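Local structure of reticulocyte binding protein (Streptococcus agalactiae COH1, 3FAW) at residues 344-349 / 571-576. The protein is a cell-wall-anchored pullulanase that probably hydrolyses alpha-1,6 branch linkages in pullulan, glycogen and related alpha-glucans. Numbering follows the deposited sequence.
Sequences WGYDPQ and AAHDNL
Y346 OH, hydrogen-bonded to D389 OD2, comes within 3.1 Å of H573 CE1, so the phenol meets the imidazole at its hydroxyl end. Their planes are 18° apart, but the centroids are separated by 5.3 Å, so the rings are slid past each other with little overlap. W344 meets the histidine differently. Its six-membered ring and the H573 ring have centroids 4.6 Å apart and planes at 79°, which identifies a T-shaped stack. The imidazole supplies the edge: its CD2 stands over one indole face, 3.6 Å from W344 CZ3. A chi1 of 73° sets H573 CG between its own backbone N and carbonyl carbon, turning that CH edge onto the tryptophan. H573 O also lies 3.2 Å from W344 CZ2. The two segments follow strands 312-315 and 566-568 of the (beta/alpha)8 (TIM) barrel, and this aromatic cluster joins their loops at the C-terminal end, where alpha-amylase relatives bind substrate. W344-P348 belong to the YNWGYDP signature of pullulanases, H573-D574 to the HD of conserved region IV of the alpha-amylase family. The hydrogen bond from H573 ND1 to E272 and the T-shaped contact at CD2 act at two points of the imidazole and would limit its rotation, while D389 holds the Y346 hydroxyl beside it: a carboxylate and an indole face together set how the histidine is turned.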
# COMPACT_ATOMS: atom_id res chain seq x y z
N TRP A 344 0.82 -4.23 -11.24
CA TRP A 344 0.65 -3.17 -10.24
C TRP A 344 1.89 -3.05 -9.36
O TRP A 344 2.31 -1.95 -9.02
CB TRP A 344 -0.57 -3.41 -9.34
CG TRP A 344 -1.90 -3.02 -9.91
CD1 TRP A 344 -2.14 -2.14 -10.93
CD2 TRP A 344 -3.19 -3.47 -9.46
NE1 TRP A 344 -3.49 -2.04 -11.16
CE2 TRP A 344 -4.16 -2.85 -10.27
CE3 TRP A 344 -3.61 -4.36 -8.46
CZ2 TRP A 344 -5.53 -3.07 -10.11
CZ3 TRP A 344 -4.98 -4.58 -8.31
CH2 TRP A 344 -5.92 -3.94 -9.13
N GLY A 345 2.44 -4.21 -8.98
CA GLY A 345 3.67 -4.27 -8.19
C GLY A 345 3.55 -4.91 -6.82
O GLY A 345 4.46 -4.76 -6.00
N TYR A 346 2.47 -5.65 -6.58
CA TYR A 346 2.25 -6.28 -5.27
C TYR A 346 2.82 -7.71 -5.23
O TYR A 346 2.22 -8.61 -4.65
CB TYR A 346 0.75 -6.25 -4.91
CG TYR A 346 0.24 -4.83 -4.81
CD1 TYR A 346 0.55 -4.04 -3.71
CD2 TYR A 346 -0.53 -4.27 -5.82
CE1 TYR A 346 0.10 -2.73 -3.61
CE2 TYR A 346 -0.99 -2.96 -5.74
CZ TYR A 346 -0.67 -2.20 -4.63
OH TYR A 346 -1.12 -0.91 -4.55
N ASP A 347 4.00 -7.88 -5.84
CA ASP A 347 4.78 -9.11 -5.78
C ASP A 347 6.22 -8.77 -5.37
O ASP A 347 7.14 -8.86 -6.19
CB ASP A 347 4.77 -9.80 -7.15
CG ASP A 347 3.36 -10.02 -7.68
OD1 ASP A 347 2.53 -10.60 -6.96
OD2 ASP A 347 3.10 -9.62 -8.83
N PRO A 348 6.41 -8.35 -4.11
CA PRO A 348 7.68 -7.75 -3.68
C PRO A 348 8.93 -8.64 -3.79
O PRO A 348 8.94 -9.78 -3.31
CB PRO A 348 7.41 -7.38 -2.22
CG PRO A 348 5.94 -7.22 -2.17
CD PRO A 348 5.46 -8.35 -2.99
N GLN A 349 9.96 -8.10 -4.43
CA GLN A 349 11.27 -8.72 -4.48
C GLN A 349 12.28 -8.00 -3.56
O GLN A 349 13.07 -8.66 -2.87
CB GLN A 349 11.78 -8.74 -5.92
CG GLN A 349 13.14 -9.38 -6.08
CD GLN A 349 13.50 -9.65 -7.52
OE1 GLN A 349 14.00 -10.84 -7.77
NE2 GLN A 349 13.31 -8.80 -8.39
N ALA A 571 -13.19 5.17 -4.29
CA ALA A 571 -12.53 4.36 -5.31
C ALA A 571 -11.02 4.32 -5.13
O ALA A 571 -10.44 5.16 -4.44
CB ALA A 571 -12.88 4.87 -6.69
N ALA A 572 -10.40 3.34 -5.77
CA ALA A 572 -8.95 3.16 -5.74
C ALA A 572 -8.56 2.24 -6.90
O ALA A 572 -9.42 1.87 -7.70
CB ALA A 572 -8.51 2.56 -4.42
N HIS A 573 -7.28 1.88 -6.99
CA HIS A 573 -6.81 0.99 -8.04
C HIS A 573 -7.51 -0.37 -8.01
O HIS A 573 -7.71 -0.99 -9.05
CB HIS A 573 -5.29 0.81 -7.96
CG HIS A 573 -4.85 -0.05 -6.82
ND1 HIS A 573 -4.50 0.47 -5.58
CD2 HIS A 573 -4.71 -1.39 -6.71
CE1 HIS A 573 -4.17 -0.52 -4.77
NE2 HIS A 573 -4.29 -1.66 -5.43
N ASP A 574 -7.87 -0.82 -6.81
CA ASP A 574 -8.59 -2.09 -6.60
C ASP A 574 -10.06 -1.95 -6.92
O ASP A 574 -10.63 -0.86 -6.78
CB ASP A 574 -8.48 -2.54 -5.13
CG ASP A 574 -7.15 -3.17 -4.79
OD1 ASP A 574 -6.54 -3.81 -5.67
OD2 ASP A 574 -6.72 -3.04 -3.63
N ASN A 575 -10.69 -3.05 -7.33
CA ASN A 575 -12.14 -3.10 -7.59
C ASN A 575 -12.58 -2.23 -8.78
O ASN A 575 -11.73 -1.64 -9.46
CB ASN A 575 -12.92 -2.75 -6.31
CG ASN A 575 -12.49 -3.60 -5.12
OD1 ASN A 575 -12.65 -4.82 -5.13
ND2 ASN A 575 -11.93 -2.96 -4.10
N LEU A 576 -13.88 -2.16 -9.06
CA LEU A 576 -14.38 -1.35 -10.19
C LEU A 576 -14.09 0.13 -9.98
O LEU A 576 -14.10 0.62 -8.85
CB LEU A 576 -15.89 -1.54 -10.37
CG LEU A 576 -16.39 -2.93 -10.80
CD1 LEU A 576 -17.90 -3.02 -10.66
CD2 LEU A 576 -15.95 -3.25 -12.22